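Local structure of MNMC2 (Aquifex aeolicus, 3VYW) at residues E12-K17 against L296-L301. The protein methylates the modified wobble uridine of bacterial tRNA with S-adenosylmethionine as methyl donor, working without the oxidase domain to which such enzymes are usually fused. Sequence-based numbering, arbitrary orientation.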
loop_
_atom_site.group_PDB
_atom_site.type_symbol
_atom_site.label_atom_id
_atom_site.label_comp_id
_atom_site.label_asym_id
_atom_site.label_seq_id
_atom_site.Cartn_x
_atom_site.Cartn_y
_atom_site.Cartn_z
ATOM N N GLU A 12 -5.467 5.468 -26.488
ATOM C CA GLU A 12 -5.806 6.324 -27.584
ATOM C C GLU A 12 -7.053 7.043 -27.217
ATOM O O GLU A 12 -7.212 8.192 -27.454
ATOM C CB GLU A 12 -6.046 5.506 -28.823
ATOM C CG GLU A 12 -4.806 5.248 -29.638
ATOM C CD GLU A 12 -5.027 4.233 -30.711
ATOM O OE1 GLU A 12 -4.267 4.216 -31.673
ATOM O OE2 GLU A 12 -5.975 3.452 -30.600
ATOM N N SER A 13 -7.960 6.334 -26.622
ATOM C CA SER A 13 -9.186 6.934 -26.271
ATOM C C SER A 13 -9.015 8.036 -25.260
ATOM O O SER A 13 -9.624 9.065 -25.381
ATOM C CB SER A 13 -10.121 5.859 -25.783
ATOM O OG SER A 13 -11.052 6.372 -24.902
ATOM N N TYR A 14 -8.205 7.812 -24.244
ATOM C CA TYR A 14 -7.972 8.800 -23.208
ATOM C C TYR A 14 -7.271 10.026 -23.693
ATOM O O TYR A 14 -7.538 11.095 -23.253
ATOM C CB TYR A 14 -7.220 8.194 -22.047
ATOM C CG TYR A 14 -6.864 9.136 -20.935
ATOM C CD1 TYR A 14 -7.815 9.630 -20.094
ATOM C CD2 TYR A 14 -5.561 9.496 -20.702
ATOM C CE1 TYR A 14 -7.489 10.469 -19.074
ATOM C CE2 TYR A 14 -5.242 10.332 -19.683
ATOM C CZ TYR A 14 -6.219 10.807 -18.880
ATOM O OH TYR A 14 -5.907 11.627 -17.865
ATOM N N LEU A 15 -6.333 9.862 -24.583
ATOM C CA LEU A 15 -5.634 11.016 -25.078
ATOM C C LEU A 15 -6.561 11.939 -25.836
ATOM O O LEU A 15 -6.435 13.132 -25.770
ATOM C CB LEU A 15 -4.436 10.622 -25.907
ATOM C CG LEU A 15 -3.374 9.863 -25.161
ATOM C CD1 LEU A 15 -2.331 9.343 -26.110
ATOM C CD2 LEU A 15 -2.756 10.648 -24.032
ATOM N N ARG A 16 -7.481 11.371 -26.590
ATOM C CA ARG A 16 -8.449 12.168 -27.298
ATOM C C ARG A 16 -9.346 12.907 -26.338
ATOM O O ARG A 16 -9.593 14.067 -26.489
ATOM C CB ARG A 16 -9.261 11.308 -28.237
ATOM C CG ARG A 16 -10.541 11.945 -28.727
ATOM C CD ARG A 16 -11.700 10.979 -28.697
ATOM N NE ARG A 16 -11.730 10.143 -29.879
ATOM C CZ ARG A 16 -12.209 10.523 -31.057
ATOM N NH1 ARG A 16 -12.708 11.735 -31.216
ATOM N NH2 ARG A 16 -12.206 9.684 -32.074
ATOM N N LYS A 17 -9.801 12.251 -25.309
ATOM C CA LYS A 17 -10.639 12.945 -24.396
ATOM C C LYS A 17 -9.846 14.087 -23.824
ATOM O O LYS A 17 -10.356 15.164 -23.672
ATOM C CB LYS A 17 -11.102 12.008 -23.297
ATOM C CG LYS A 17 -11.185 12.621 -21.914
ATOM C CD LYS A 17 -12.063 11.808 -20.982
ATOM C CE LYS A 17 -11.629 11.912 -19.539
ATOM N NZ LYS A 17 -12.169 10.832 -18.692
ATOM N N LEU A 296 -2.143 6.350 -14.092
ATOM C CA LEU A 296 -0.936 5.871 -14.670
ATOM C C LEU A 296 -0.569 6.586 -15.942
ATOM O O LEU A 296 0.556 6.913 -16.130
ATOM C CB LEU A 296 -1.032 4.367 -14.908
ATOM C CG LEU A 296 0.135 3.639 -15.577
ATOM C CD1 LEU A 296 1.410 3.784 -14.804
ATOM C CD2 LEU A 296 -0.141 2.188 -15.759
ATOM N N ILE A 297 -1.513 6.816 -16.822
ATOM C CA ILE A 297 -1.225 7.483 -18.054
ATOM C C ILE A 297 -0.742 8.894 -17.822
ATOM O O ILE A 297 0.197 9.325 -18.399
ATOM C CB ILE A 297 -2.441 7.500 -18.981
ATOM C CG1 ILE A 297 -2.742 6.114 -19.506
ATOM C CG2 ILE A 297 -2.200 8.414 -20.148
ATOM C CD1 ILE A 297 -4.115 5.950 -20.094
ATOM N N ASP A 298 -1.365 9.590 -16.909
ATOM C CA ASP A 298 -0.990 10.922 -16.600
ATOM C C ASP A 298 0.414 10.985 -16.109
ATOM O O ASP A 298 1.087 11.922 -16.357
ATOM C CB ASP A 298 -1.844 11.417 -15.488
ATOM C CG ASP A 298 -3.147 11.835 -15.929
ATOM O OD1 ASP A 298 -3.366 11.848 -17.126
ATOM O OD2 ASP A 298 -3.952 12.134 -15.061
ATOM N N TYR A 299 0.808 9.991 -15.347
ATOM C CA TYR A 299 2.140 9.906 -14.819
ATOM C C TYR A 299 3.203 9.742 -15.882
ATOM O O TYR A 299 4.214 10.389 -15.861
ATOM C CB TYR A 299 2.178 8.779 -13.803
ATOM C CG TYR A 299 3.514 8.407 -13.259
ATOM C CD1 TYR A 299 4.052 9.084 -12.217
ATOM C CD2 TYR A 299 4.212 7.347 -13.765
ATOM C CE1 TYR A 299 5.266 8.736 -11.706
ATOM C CE2 TYR A 299 5.430 6.992 -13.266
ATOM C CZ TYR A 299 5.951 7.685 -12.229
ATOM O OH TYR A 299 7.144 7.313 -11.720
ATOM N N LEU A 300 2.947 8.864 -16.822
ATOM C CA LEU A 300 3.854 8.620 -17.897
ATOM C C LEU A 300 4.040 9.845 -18.748
ATOM O O LEU A 300 5.107 10.104 -19.221
ATOM C CB LEU A 300 3.396 7.436 -18.715
ATOM C CG LEU A 300 3.546 6.140 -17.969
ATOM C CD1 LEU A 300 2.894 5.003 -18.698
ATOM C CD2 LEU A 300 4.995 5.832 -17.710
ATOM N N LEU A 301 2.984 10.598 -18.929
ATOM C CA LEU A 301 3.054 11.838 -19.634
ATOM C C LEU A 301 3.910 12.877 -18.964
ATOM O O LEU A 301 4.666 13.527 -19.597
ATOM C CB LEU A 301 1.664 12.377 -19.834
ATOM C CG LEU A 301 0.858 11.574 -20.808
ATOM C CD1 LEU A 301 -0.552 12.048 -20.812
ATOM C CD2 LEU A 301 1.445 11.682 -22.177
#
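Tyr-14 reaches across to Asp-298 and donates a hydrogen bond from its OH to OD1 at 2.7 Å. The acceptor OD1 lies almost level with the ring, off its edge, and is approached on its syn side, somewhat out of the carboxylate plane; ring and carboxylate planes stand 43° apart, so the two groups are twisted rather than coplanar. On the way to this bond the ring passes Ile-297, whose CG2 sits 3.6 Å from Tyr-14 CD2, an oblique apolar contact. The neighbouring Leu-15 adds a looser touch, its CD2 lying 4.1 Å from CD1 of Leu-301. With CG anti to the backbone N (chi1 177°), the Tyr-14 side chain extends from a CB already directed at the partner helix, which carries the hydroxyl across to the carboxylate. A phenylalanine in its place is likely to leave Asp-298 OD1 without its hydroxyl donor and the helices without the one hydrogen bond between these segments. The second carboxylate oxygen, OD2, has a long, weak ion pair with Lys-290, a loop residue that the Tyr-14 side chain also touches. Phe-34 of helix 24-37 packs on Ile-297, and Ile-30 of the same helix on Leu-301, adding a third helix to the apolar side. The segment axes come no closer than 11.5 Å and cross at -73°, and only 198 Å² is buried, evidence that side chains rather than close backbones make the junction. It is a steeply crossed helix-helix packing that joins the N-terminal helix 3-18 to the C-terminal helix 292-303, beside the Rossmann-like methyltransferase fold.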